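Tetratricopeptide TPR_2 repeat protein (Thermobaculum terrenum, PDB 5DJS) combines tetratricopeptide repeats with a GT-B-type region of the family 41 glycosyltransferases and binds uridine-5'-diphosphate. Local coordinates at residues A[404-415]-A[427-437]; A[329-339]-A[357-368]. The protein carries 1 engineered substitution. One frame throughout, in Å; residues are numbered along the deposited sequence.

Interaction 1: A[404-415]-A[427-437]. With UDP (uridine-5'-diphosphate), chain E.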
loop_
_atom_site.group_PDB
_atom_site.type_symbol
_atom_site.label_atom_id
_atom_site.label_comp_id
_atom_site.label_asym_id
_atom_site.label_seq_id
_atom_site.Cartn_x
_atom_site.Cartn_y
_atom_site.Cartn_z
ATOM N N LEU A 404 -3.836 -3.799 -17.197
ATOM C CA LEU A 404 -4.571 -2.677 -17.793
ATOM C C LEU A 404 -5.431 -3.117 -19.001
ATOM O O LEU A 404 -6.605 -2.748 -19.115
ATOM C CB LEU A 404 -3.594 -1.562 -18.213
ATOM C CG LEU A 404 -3.271 -0.347 -17.319
ATOM C CD1 LEU A 404 -3.873 -0.404 -15.928
ATOM C CD2 LEU A 404 -1.766 -0.122 -17.246
ATOM N N ALA A 405 -4.840 -3.924 -19.879
ATOM C CA ALA A 405 -5.520 -4.416 -21.079
ATOM C C ALA A 405 -6.766 -5.255 -20.766
ATOM O O ALA A 405 -7.725 -5.194 -21.529
ATOM C CB ALA A 405 -4.552 -5.200 -21.969
ATOM N N THR A 406 -6.772 -6.009 -19.655
ATOM C CA THR A 406 -7.947 -6.837 -19.276
ATOM C C THR A 406 -9.127 -6.025 -18.734
ATOM O O THR A 406 -10.188 -6.587 -18.501
ATOM C CB THR A 406 -7.628 -7.962 -18.246
ATOM O OG1 THR A 406 -7.243 -7.386 -16.993
ATOM C CG2 THR A 406 -6.542 -8.912 -18.753
ATOM N N TYR A 407 -8.951 -4.726 -18.501
ATOM C CA TYR A 407 -10.103 -3.848 -18.236
ATOM C C TYR A 407 -11.032 -3.686 -19.447
ATOM O O TYR A 407 -12.220 -3.388 -19.277
ATOM C CB TYR A 407 -9.660 -2.466 -17.750
ATOM C CG TYR A 407 -9.415 -2.386 -16.264
ATOM C CD1 TYR A 407 -10.481 -2.370 -15.365
ATOM C CD2 TYR A 407 -8.115 -2.303 -15.749
ATOM C CE1 TYR A 407 -10.263 -2.277 -14.001
ATOM C CE2 TYR A 407 -7.889 -2.217 -14.379
ATOM C CZ TYR A 407 -8.970 -2.199 -13.515
ATOM O OH TYR A 407 -8.754 -2.115 -12.170
ATOM N N ASN A 408 -10.490 -3.880 -20.652
ATOM C CA ASN A 408 -11.298 -3.889 -21.881
ATOM C C ASN A 408 -12.414 -4.926 -21.861
ATOM O O ASN A 408 -13.469 -4.694 -22.460
ATOM C CB ASN A 408 -10.423 -4.124 -23.118
ATOM C CG ASN A 408 -9.620 -2.894 -23.512
ATOM O OD1 ASN A 408 -10.068 -1.766 -23.328
ATOM N ND2 ASN A 408 -8.440 -3.112 -24.089
ATOM N N ASP A 409 -12.175 -6.048 -21.169
ATOM C CA ASP A 409 -13.176 -7.101 -20.978
ATOM C C ASP A 409 -14.065 -6.925 -19.734
ATOM O O ASP A 409 -14.832 -7.834 -19.413
ATOM C CB ASP A 409 -12.478 -8.465 -20.940
ATOM C CG ASP A 409 -11.586 -8.711 -22.168
ATOM O OD1 ASP A 409 -11.844 -8.124 -23.243
ATOM O OD2 ASP A 409 -10.621 -9.495 -22.056
ATOM N N ILE A 410 -13.988 -5.767 -19.065
ATOM C CA ILE A 410 -14.770 -5.471 -17.854
ATOM C C ILE A 410 -15.705 -4.302 -18.126
ATOM O O ILE A 410 -15.280 -3.271 -18.638
ATOM C CB ILE A 410 -13.863 -5.065 -16.660
ATOM C CG1 ILE A 410 -12.802 -6.134 -16.372
ATOM C CG2 ILE A 410 -14.676 -4.785 -15.388
ATOM C CD1 ILE A 410 -13.339 -7.482 -15.938
ATOM N N ASP A 411 -16.962 -4.448 -17.730
ATOM C CA ASP A 411 -17.969 -3.397 -17.918
ATOM C C ASP A 411 -17.994 -2.411 -16.751
ATOM O O ASP A 411 -18.115 -1.203 -16.955
ATOM C CB ASP A 411 -19.360 -4.018 -18.087
ATOM C CG ASP A 411 -19.411 -5.018 -19.221
ATOM O OD1 ASP A 411 -19.133 -4.611 -20.366
ATOM O OD2 ASP A 411 -19.712 -6.208 -18.968
ATOM N N VAL A 412 -17.913 -2.945 -15.535
ATOM C CA VAL A 412 -17.979 -2.166 -14.295
ATOM C C VAL A 412 -16.945 -2.704 -13.305
ATOM O O VAL A 412 -16.816 -3.923 -13.148
ATOM C CB VAL A 412 -19.372 -2.296 -13.645
ATOM C CG1 VAL A 412 -19.429 -1.586 -12.292
ATOM C CG2 VAL A 412 -20.455 -1.775 -14.586
ATOM N N ALA A 413 -16.231 -1.802 -12.629
ATOM C CA ALA A 413 -15.304 -2.185 -11.556
ATOM C C ALA A 413 -15.941 -1.979 -10.191
ATOM O O ALA A 413 -16.653 -0.998 -9.971
ATOM C CB ALA A 413 -14.030 -1.388 -11.654
ATOM N N LEU A 414 -15.690 -2.914 -9.281
ATOM C CA LEU A 414 -16.208 -2.840 -7.911
ATOM C C LEU A 414 -15.053 -2.620 -6.950
ATOM O O LEU A 414 -14.045 -3.321 -7.027
ATOM C CB LEU A 414 -16.947 -4.129 -7.549
ATOM C CG LEU A 414 -18.149 -4.481 -8.426
ATOM C CD1 LEU A 414 -18.681 -5.862 -8.077
ATOM C CD2 LEU A 414 -19.247 -3.443 -8.292
ATOM N N ASP A 415 -15.206 -1.649 -6.057
ATOM C CA ASP A 415 -14.162 -1.299 -5.083
ATOM C C ASP A 415 -14.422 -2.002 -3.762
ATOM O O ASP A 415 -15.567 -2.300 -3.429
ATOM C CB ASP A 415 -14.148 0.212 -4.869
ATOM C CG ASP A 415 -13.099 0.674 -3.870
ATOM O OD1 ASP A 415 -11.953 0.183 -3.946
ATOM O OD2 ASP A 415 -13.431 1.530 -3.005
ATOM N N GLU A 427 -6.504 2.989 -12.207
ATOM C CA GLU A 427 -6.214 2.196 -13.396
ATOM C C GLU A 427 -7.466 1.867 -14.200
ATOM O O GLU A 427 -7.425 1.871 -15.429
ATOM C CB GLU A 427 -5.484 0.904 -13.020
ATOM C CG GLU A 427 -4.017 1.122 -12.671
ATOM C CD GLU A 427 -3.343 -0.110 -12.113
ATOM O OE1 GLU A 427 -4.040 -1.061 -11.675
ATOM O OE2 GLU A 427 -2.098 -0.119 -12.117
ATOM N N ALA A 428 -8.563 1.571 -13.505
ATOM C CA ALA A 428 -9.847 1.288 -14.148
ATOM C C ALA A 428 -10.318 2.499 -14.944
ATOM O O ALA A 428 -10.585 2.392 -16.145
ATOM C CB ALA A 428 -10.898 0.886 -13.116
ATOM N N LEU A 429 -10.384 3.649 -14.277
ATOM C CA LEU A 429 -10.783 4.896 -14.935
ATOM C C LEU A 429 -9.916 5.201 -16.165
ATOM O O LEU A 429 -10.450 5.560 -17.209
ATOM C CB LEU A 429 -10.757 6.087 -13.963
ATOM C CG LEU A 429 -11.613 6.061 -12.682
ATOM C CD1 LEU A 429 -11.763 7.467 -12.121
ATOM C CD2 LEU A 429 -12.983 5.439 -12.879
ATOM N N TRP A 430 -8.601 5.020 -16.060
ATOM C CA TRP A 430 -7.695 5.179 -17.219
ATOM C C TRP A 430 -8.115 4.354 -18.451
ATOM O O TRP A 430 -7.862 4.772 -19.592
ATOM C CB TRP A 430 -6.242 4.805 -16.867
ATOM C CG TRP A 430 -5.474 5.799 -16.016
ATOM C CD1 TRP A 430 -5.744 7.133 -15.833
ATOM C CD2 TRP A 430 -4.280 5.528 -15.271
ATOM N NE1 TRP A 430 -4.805 7.694 -15.003
ATOM C CE2 TRP A 430 -3.894 6.732 -14.644
ATOM C CE3 TRP A 430 -3.507 4.376 -15.058
ATOM C CZ2 TRP A 430 -2.764 6.817 -13.816
ATOM C CZ3 TRP A 430 -2.374 4.465 -14.241
ATOM C CH2 TRP A 430 -2.017 5.676 -13.632
ATOM N N MET A 431 -8.729 3.189 -18.208
ATOM C CA MET A 431 -9.262 2.308 -19.261
ATOM C C MET A 431 -10.776 2.475 -19.532
ATOM O O MET A 431 -11.416 1.591 -20.117
ATOM C CB MET A 431 -8.949 0.851 -18.897
ATOM C CG MET A 431 -7.467 0.558 -18.722
ATOM S SD MET A 431 -6.463 1.010 -20.151
ATOM C CE MET A 431 -7.118 -0.064 -21.429
ATOM N N GLY A 432 -11.342 3.608 -19.127
ATOM C CA GLY A 432 -12.742 3.897 -19.384
ATOM C C GLY A 432 -13.743 2.965 -18.734
ATOM O O GLY A 432 -14.841 2.796 -19.265
ATOM N N VAL A 433 -13.369 2.380 -17.593
ATOM C CA VAL A 433 -14.249 1.515 -16.816
ATOM C C VAL A 433 -14.681 2.297 -15.572
ATOM O O VAL A 433 -13.823 2.782 -14.832
ATOM C CB VAL A 433 -13.532 0.208 -16.404
ATOM C CG1 VAL A 433 -14.458 -0.707 -15.600
ATOM C CG2 VAL A 433 -13.030 -0.533 -17.633
ATOM N N PRO A 434 -16.005 2.419 -15.332
ATOM C CA PRO A 434 -16.451 3.049 -14.092
ATOM C C PRO A 434 -16.211 2.157 -12.866
ATOM O O PRO A 434 -16.099 0.926 -12.997
ATOM C CB PRO A 434 -17.957 3.276 -14.313
ATOM C CG PRO A 434 -18.344 2.472 -15.501
ATOM C CD PRO A 434 -17.124 1.846 -16.096
ATOM N N VAL A 435 -16.144 2.792 -11.691
ATOM C CA VAL A 435 -15.845 2.127 -10.425
ATOM C C VAL A 435 -16.930 2.479 -9.418
ATOM O O VAL A 435 -17.176 3.662 -9.184
ATOM C CB VAL A 435 -14.481 2.589 -9.865
ATOM C CG1 VAL A 435 -14.142 1.869 -8.565
ATOM C CG2 VAL A 435 -13.369 2.365 -10.886
ATOM N N VAL A 436 -17.561 1.464 -8.823
ATOM C CA VAL A 436 -18.528 1.666 -7.741
ATOM C C VAL A 436 -17.792 1.495 -6.404
ATOM O O VAL A 436 -16.967 0.591 -6.266
ATOM C CB VAL A 436 -19.694 0.662 -7.819
ATOM C CG1 VAL A 436 -20.795 1.019 -6.821
ATOM C CG2 VAL A 436 -20.267 0.603 -9.240
ATOM N N THR A 437 -18.076 2.377 -5.438
ATOM C CA THR A 437 -17.419 2.376 -4.123
ATOM C C THR A 437 -18.397 2.706 -3.017
ATOM O O THR A 437 -19.455 3.282 -3.274
ATOM C CB THR A 437 -16.299 3.435 -4.015
ATOM O OG1 THR A 437 -16.862 4.754 -3.948
ATOM C CG2 THR A 437 -15.390 3.390 -5.204
HETATM N N1 UDP E . -0.792 -5.222 -10.180
HETATM C C2 UDP E . -0.175 -6.091 -11.126
HETATM N N3 UDP E . -0.647 -7.340 -11.296
HETATM C C4 UDP E . -1.698 -7.786 -10.588
HETATM C C5 UDP E . -2.329 -6.968 -9.661
HETATM C C6 UDP E . -1.853 -5.676 -9.473
HETATM O O2 UDP E . 0.809 -5.722 -11.811
HETATM O O4 UDP E . -2.119 -8.941 -10.758
HETATM C "C1'" UDP E . -0.284 -3.845 -9.991
HETATM C "C2'" UDP E . -1.349 -2.855 -10.420
HETATM O "O2'" UDP E . -0.698 -1.851 -11.202
HETATM C "C3'" UDP E . -1.955 -2.357 -9.113
HETATM C "C4'" UDP E . -0.871 -2.582 -8.059
HETATM O "O4'" UDP E . 0.040 -3.536 -8.625
HETATM O "O3'" UDP E . -2.344 -0.992 -9.172
HETATM C "C5'" UDP E . -1.346 -3.117 -6.707
HETATM O "O5'" UDP E . -2.630 -2.627 -6.322
HETATM P PA UDP E . -3.418 -3.335 -5.096
HETATM O O1A UDP E . -2.545 -3.191 -3.872
HETATM O O2A UDP E . -3.842 -4.705 -5.573
HETATM O O3A UDP E . -4.786 -2.501 -4.858
HETATM P PB UDP E . -4.857 -0.910 -4.586
HETATM O O1B UDP E . -4.007 -0.262 -5.639
HETATM O O2B UDP E . -6.301 -0.589 -4.790
HETATM O O3B UDP E . -4.372 -0.735 -3.167
#
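A413 faces V435 and L414 faces V436 across two parallel strands, 412-414 and 435-437, whose axes approach to 4.7 Å with 31° between their directions. Together with helix 423-430 they form a beta-alpha-beta unit of the Rossmann-like sheet that binds the nucleotide in this GT-B fold. Three backbone hydrogen bonds close the ladder: A413 N to P434 O, V436 N to A413 O (2.9 Å) and D415 N to V436 O. Side chains sort to the two faces of the sheet. V412 CG1 meets V436 CG2 at 3.8 Å on the face covered by helix 465-477, while A413 CB lies on the other face, beside V435 CG2 and A428 CB.

Beyond the strands, the Y407 ring lies flat against the helix end, with A428 CA over its face, 3.7 Å from the centroid, and A428 CB displaced toward CE1. M431 crosses Y407 at about a right angle, the two CB atoms 3.6 Å apart, and its chain, bent at chi2 and chi3, curls round L404 O. With V433 CG1 anti to the backbone N (chi1 -179°), this methyl is the one directed to A413 N and I410 CG2, while CG2 goes to Y407 O. A Schellman motif with G432 at C-prime turns the chain here; A428 O accepts both M431 N and V433 N, which arrive from opposite faces of its carbonyl plane.

L404 CD1 rests 3.6 Å from E427 CB, lying across the first part of a side chain that extends beyond CG to the ribose of UDP. There E427 OE2 lies very close to O2' of UDP, modelled shorter than a normal hydrogen bond, so its length is doubtful; the same OE2 forms a salt bridge with R400 NH1.

Interaction 2: A[329-339]-A[357-368]. With UDP (uridine-5'-diphosphate), chain E.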
loop_
_atom_site.group_PDB
_atom_site.type_symbol
_atom_site.label_atom_id
_atom_site.label_comp_id
_atom_site.label_asym_id
_atom_site.label_seq_id
_atom_site.Cartn_x
_atom_site.Cartn_y
_atom_site.Cartn_z
ATOM N N GLY A 329 -21.115 -13.840 -20.354
ATOM C CA GLY A 329 -22.363 -13.149 -20.030
ATOM C C GLY A 329 -22.155 -11.694 -19.629
ATOM O O GLY A 329 -21.154 -11.359 -18.998
ATOM N N PHE A 330 -23.094 -10.835 -20.019
ATOM C CA PHE A 330 -23.100 -9.416 -19.656
ATOM C C PHE A 330 -23.925 -9.270 -18.375
ATOM O O PHE A 330 -24.944 -9.955 -18.244
ATOM C CB PHE A 330 -23.744 -8.592 -20.796
ATOM C CG PHE A 330 -23.686 -7.088 -20.597
ATOM C CD1 PHE A 330 -22.582 -6.348 -21.040
ATOM C CD2 PHE A 330 -24.744 -6.404 -19.984
ATOM C CE1 PHE A 330 -22.529 -4.969 -20.856
ATOM C CE2 PHE A 330 -24.692 -5.026 -19.798
ATOM C CZ PHE A 330 -23.585 -4.309 -20.230
ATOM N N PRO A 331 -23.529 -8.426 -17.414
ATOM C CA PRO A 331 -22.268 -7.669 -17.386
ATOM C C PRO A 331 -21.155 -8.435 -16.687
ATOM O O PRO A 331 -21.432 -9.247 -15.806
ATOM C CB PRO A 331 -22.628 -6.439 -16.548
ATOM C CG PRO A 331 -23.711 -6.919 -15.640
ATOM C CD PRO A 331 -24.511 -7.896 -16.451
ATOM N N VAL A 332 -19.912 -8.174 -17.077
ATOM C CA VAL A 332 -18.745 -8.672 -16.347
ATOM C C VAL A 332 -18.335 -7.607 -15.342
ATOM O O VAL A 332 -17.863 -6.540 -15.734
ATOM C CB VAL A 332 -17.551 -8.978 -17.286
ATOM C CG1 VAL A 332 -16.339 -9.471 -16.497
ATOM C CG2 VAL A 332 -17.945 -10.012 -18.336
ATOM N N PHE A 333 -18.536 -7.896 -14.058
ATOM C CA PHE A 333 -17.986 -7.083 -12.963
ATOM C C PHE A 333 -16.525 -7.455 -12.694
ATOM O O PHE A 333 -16.123 -8.598 -12.906
ATOM C CB PHE A 333 -18.805 -7.263 -11.689
ATOM C CG PHE A 333 -20.134 -6.582 -11.732
ATOM C CD1 PHE A 333 -20.214 -5.198 -11.639
ATOM C CD2 PHE A 333 -21.305 -7.316 -11.852
ATOM C CE1 PHE A 333 -21.438 -4.553 -11.665
ATOM C CE2 PHE A 333 -22.534 -6.683 -11.875
ATOM C CZ PHE A 333 -22.602 -5.299 -11.781
ATOM N N GLY A 334 -15.743 -6.487 -12.220
ATOM C CA GLY A 334 -14.303 -6.674 -11.990
ATOM C C GLY A 334 -13.797 -6.031 -10.704
ATOM O O GLY A 334 -14.291 -4.972 -10.293
ATOM N N CYS A 335 -12.829 -6.689 -10.056
ATOM C CA CYS A 335 -12.141 -6.133 -8.877
ATOM C C CYS A 335 -10.725 -6.673 -8.794
ATOM O O CYS A 335 -10.519 -7.815 -8.394
ATOM C CB CYS A 335 -12.887 -6.450 -7.582
ATOM S SG CYS A 335 -12.007 -5.849 -6.128
ATOM N N PHE A 336 -9.749 -5.845 -9.167
ATOM C CA PHE A 336 -8.358 -6.284 -9.264
ATOM C C PHE A 336 -7.520 -5.889 -8.036
ATOM O O PHE A 336 -6.325 -5.576 -8.144
ATOM C CB PHE A 336 -7.728 -5.774 -10.573
ATOM C CG PHE A 336 -8.481 -6.157 -11.825
ATOM C CD1 PHE A 336 -9.397 -7.224 -11.860
ATOM C CD2 PHE A 336 -8.242 -5.457 -12.999
ATOM C CE1 PHE A 336 -10.074 -7.543 -13.029
ATOM C CE2 PHE A 336 -8.909 -5.780 -14.170
ATOM C CZ PHE A 336 -9.822 -6.826 -14.186
ATOM N N ASN A 337 -8.146 -5.973 -6.866
ATOM C CA ASN A 337 -7.524 -5.616 -5.599
ATOM C C ASN A 337 -6.913 -6.819 -4.849
ATOM O O ASN A 337 -7.328 -7.973 -5.034
ATOM C CB ASN A 337 -8.556 -4.904 -4.716
ATOM C CG ASN A 337 -8.807 -3.482 -5.158
ATOM O OD1 ASN A 337 -7.868 -2.727 -5.351
ATOM N ND2 ASN A 337 -10.064 -3.104 -5.306
ATOM N N ARG A 338 -5.911 -6.512 -4.020
ATOM C CA ARG A 338 -5.290 -7.457 -3.082
ATOM C C ARG A 338 -6.337 -8.240 -2.294
ATOM O O ARG A 338 -7.393 -7.692 -1.932
ATOM C CB ARG A 338 -4.404 -6.708 -2.067
ATOM C CG ARG A 338 -3.144 -6.085 -2.648
ATOM C CD ARG A 338 -2.195 -5.546 -1.576
ATOM N NE ARG A 338 -2.570 -4.220 -1.038
ATOM C CZ ARG A 338 -2.910 -3.949 0.225
ATOM N NH1 ARG A 338 -2.956 -4.902 1.149
ATOM N NH2 ARG A 338 -3.214 -2.705 0.580
ATOM N N LEU A 339 -6.020 -9.498 -1.991
ATOM C CA LEU A 339 -6.976 -10.386 -1.327
ATOM C C LEU A 339 -7.299 -9.980 0.110
ATOM O O LEU A 339 -8.392 -10.267 0.608
ATOM C CB LEU A 339 -6.499 -11.834 -1.399
ATOM C CG LEU A 339 -6.347 -12.374 -2.835
ATOM C CD1 LEU A 339 -5.757 -13.769 -2.809
ATOM C CD2 LEU A 339 -7.665 -12.381 -3.608
ATOM N N LEU A 357 -28.539 -9.935 -10.574
ATOM C CA LEU A 357 -28.167 -9.934 -11.997
ATOM C C LEU A 357 -27.653 -11.330 -12.339
ATOM O O LEU A 357 -26.443 -11.528 -12.521
ATOM C CB LEU A 357 -27.106 -8.868 -12.287
ATOM C CG LEU A 357 -27.537 -7.417 -12.047
ATOM C CD1 LEU A 357 -26.331 -6.492 -12.086
ATOM C CD2 LEU A 357 -28.588 -6.969 -13.050
ATOM N N PRO A 358 -28.581 -12.310 -12.446
ATOM C CA PRO A 358 -28.233 -13.745 -12.406
ATOM C C PRO A 358 -27.328 -14.277 -13.533
ATOM O O PRO A 358 -26.851 -15.414 -13.435
ATOM C CB PRO A 358 -29.602 -14.435 -12.429
ATOM C CG PRO A 358 -30.496 -13.462 -13.116
ATOM C CD PRO A 358 -30.022 -12.107 -12.692
ATOM N N ARG A 359 -27.111 -13.480 -14.584
ATOM C CA ARG A 359 -26.191 -13.834 -15.665
ATOM C C ARG A 359 -24.801 -13.185 -15.516
ATOM O O ARG A 359 -23.846 -13.596 -16.193
ATOM C CB ARG A 359 -26.815 -13.460 -17.020
ATOM C CG ARG A 359 -28.190 -14.082 -17.267
ATOM C CD ARG A 359 -28.593 -14.072 -18.738
ATOM N NE ARG A 359 -27.720 -14.921 -19.571
ATOM C CZ ARG A 359 -26.885 -14.511 -20.540
ATOM N NH1 ARG A 359 -26.755 -13.223 -20.872
ATOM N NH2 ARG A 359 -26.162 -15.416 -21.202
ATOM N N ALA A 360 -24.681 -12.189 -14.632
ATOM C CA ALA A 360 -23.422 -11.445 -14.455
ATOM C C ALA A 360 -22.305 -12.319 -13.886
ATOM O O ALA A 360 -22.558 -13.226 -13.094
ATOM C CB ALA A 360 -23.635 -10.239 -13.549
ATOM N N ARG A 361 -21.076 -12.021 -14.293
ATOM C CA ARG A 361 -19.888 -12.734 -13.849
ATOM C C ARG A 361 -18.974 -11.749 -13.136
ATOM O O ARG A 361 -18.962 -10.577 -13.493
ATOM C CB ARG A 361 -19.162 -13.336 -15.052
ATOM C CG ARG A 361 -19.988 -14.356 -15.823
ATOM C CD ARG A 361 -19.335 -14.746 -17.143
ATOM N NE ARG A 361 -18.032 -15.388 -16.972
ATOM C CZ ARG A 361 -17.831 -16.632 -16.513
ATOM N NH1 ARG A 361 -18.846 -17.417 -16.149
ATOM N NH2 ARG A 361 -16.588 -17.102 -16.403
ATOM N N LEU A 362 -18.230 -12.224 -12.128
ATOM C CA LEU A 362 -17.257 -11.407 -11.380
ATOM C C LEU A 362 -15.837 -11.880 -11.647
ATOM O O LEU A 362 -15.548 -13.075 -11.567
ATOM C CB LEU A 362 -17.540 -11.467 -9.885
ATOM C CG LEU A 362 -16.616 -10.678 -8.953
ATOM C CD1 LEU A 362 -16.607 -9.184 -9.259
ATOM C CD2 LEU A 362 -17.045 -10.907 -7.516
ATOM N N ARG A 363 -14.953 -10.928 -11.938
ATOM C CA ARG A 363 -13.582 -11.196 -12.363
ATOM C C ARG A 363 -12.586 -10.620 -11.353
ATOM O O ARG A 363 -12.429 -9.403 -11.266
ATOM C CB ARG A 363 -13.363 -10.544 -13.725
ATOM C CG ARG A 363 -12.007 -10.805 -14.371
ATOM C CD ARG A 363 -12.054 -11.943 -15.374
ATOM N NE ARG A 363 -11.274 -11.626 -16.573
ATOM C CZ ARG A 363 -11.759 -11.137 -17.720
ATOM N NH1 ARG A 363 -13.063 -10.895 -17.890
ATOM N NH2 ARG A 363 -10.917 -10.888 -18.722
ATOM N N LEU A 364 -11.922 -11.490 -10.595
ATOM C CA LEU A 364 -10.887 -11.068 -9.645
ATOM C C LEU A 364 -9.509 -11.409 -10.186
ATOM O O LEU A 364 -9.310 -12.479 -10.770
ATOM C CB LEU A 364 -11.081 -11.731 -8.282
ATOM C CG LEU A 364 -12.469 -11.664 -7.659
ATOM C CD1 LEU A 364 -12.456 -12.336 -6.293
ATOM C CD2 LEU A 364 -12.952 -10.227 -7.536
ATOM N N ILE A 365 -8.569 -10.486 -10.008
ATOM C CA ILE A 365 -7.171 -10.709 -10.379
ATOM C C ILE A 365 -6.297 -10.184 -9.253
ATOM O O ILE A 365 -6.332 -8.990 -8.933
ATOM C CB ILE A 365 -6.777 -9.987 -11.681
ATOM C CG1 ILE A 365 -7.665 -10.431 -12.851
ATOM C CG2 ILE A 365 -5.319 -10.279 -12.015
ATOM C CD1 ILE A 365 -7.570 -9.537 -14.067
ATOM N N ALA A 366 -5.498 -11.073 -8.674
ATOM C CA ALA A 366 -4.690 -10.753 -7.493
ATOM C C ALA A 366 -3.638 -11.836 -7.239
ATOM O O ALA A 366 -3.684 -12.927 -7.819
ATOM C CB ALA A 366 -5.578 -10.586 -6.269
ATOM N N THR A 367 -2.698 -11.525 -6.360
ATOM C CA THR A 367 -1.634 -12.453 -6.001
ATOM C C THR A 367 -2.226 -13.448 -5.036
ATOM O O THR A 367 -2.965 -13.049 -4.138
ATOM C CB THR A 367 -0.496 -11.731 -5.282
ATOM O OG1 THR A 367 -1.048 -11.028 -4.166
ATOM C CG2 THR A 367 0.190 -10.739 -6.210
ATOM N N GLY A 368 -1.906 -14.726 -5.222
ATOM C CA GLY A 368 -2.478 -15.801 -4.413
ATOM C C GLY A 368 -3.497 -16.632 -5.158
ATOM O O GLY A 368 -3.715 -17.789 -4.802
HETATM N N1 UDP E . -0.792 -5.222 -10.180
HETATM C C2 UDP E . -0.175 -6.091 -11.126
HETATM N N3 UDP E . -0.647 -7.340 -11.296
HETATM C C4 UDP E . -1.698 -7.786 -10.588
HETATM C C5 UDP E . -2.329 -6.968 -9.661
HETATM C C6 UDP E . -1.853 -5.676 -9.473
HETATM O O2 UDP E . 0.809 -5.722 -11.811
HETATM O O4 UDP E . -2.119 -8.941 -10.758
HETATM C "C1'" UDP E . -0.284 -3.845 -9.991
HETATM C "C2'" UDP E . -1.349 -2.855 -10.420
HETATM O "O2'" UDP E . -0.698 -1.851 -11.202
HETATM C "C3'" UDP E . -1.955 -2.357 -9.113
HETATM C "C4'" UDP E . -0.871 -2.582 -8.059
HETATM O "O4'" UDP E . 0.040 -3.536 -8.625
HETATM O "O3'" UDP E . -2.344 -0.992 -9.172
HETATM C "C5'" UDP E . -1.346 -3.117 -6.707
HETATM O "O5'" UDP E . -2.630 -2.627 -6.322
HETATM P PA UDP E . -3.418 -3.335 -5.096
HETATM O O1A UDP E . -2.545 -3.191 -3.872
HETATM O O2A UDP E . -3.842 -4.705 -5.573
HETATM O O3A UDP E . -4.786 -2.501 -4.858
HETATM P PB UDP E . -4.857 -0.910 -4.586
HETATM O O1B UDP E . -4.007 -0.262 -5.639
HETATM O O2B UDP E . -6.301 -0.589 -4.790
HETATM O O3B UDP E . -4.372 -0.735 -3.167
#
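The F336 ring and the I365 side chain lie alongside each other and point the same way, I365 CD1 sitting over one ring face at 3.6 Å from the centroid in a CH-pi contact. R363 O approaches the edge of the same ring. I365 CG1 is anti to the carbonyl carbon (chi1 -58°), which carries CD1 over F336, whereas CG2 turns to the base of UDP, 3.7 Å from its O4.

F333 is met differently: L357 CD1 comes in the ring plane, 3.8 Å from CE2, the two side chains crossing at about a right angle, and A360 CB also lies at the edge. L362 CD1 touches F333 CB, and L364 CD2 lies 3.8 Å from C335 CB; W350 of helix 344-356 packs against C335, L362 and L364. On the other face of the sheet, V332 CG1 lies at the edge of the R363 guanidinium.

Between these two sets of side chains, parallel strands 332-335 and 361-365 of a beta-alpha-beta unit are laced by four backbone hydrogen bonds, from R361 N to P331 O through to C335 N to R363 O.

Past the strand ends, R338 NE donates a hydrogen bond to O1A of UDP (3.0 Å), the oxygen lying in the guanidinium plane, while NH1 is hydrogen-bonded to Y123 OH. The apolar packing thus leads into a polar end where a charged side chain would offset the negative charge of the diphosphate.

Both contacts belong to one six-stranded parallel sheet, where strands 412-414 and 332-335 are neighbours. A probable hydrogen bond from L414 N to G334 O (2.7 Å) joins them, and the D411 carboxylate reaches V332 N. The rings of Y407 and F336 also meet. Interaction 1 is almost wholly buried, with N408 and D411 partly exposed, and adds to its short ladder the packing of Y407 against A428, M431 and V433. Interaction 2, a longer strand pair, is buried on the face of F333, C335, L362 and L364, partly exposed on that of V332, R361 and R363, and exposed at G329 and R359. Interaction 1 offers UDP a carboxylate at the ribose, interaction 2 an arginine at the diphosphate and an isoleucine methyl at the base.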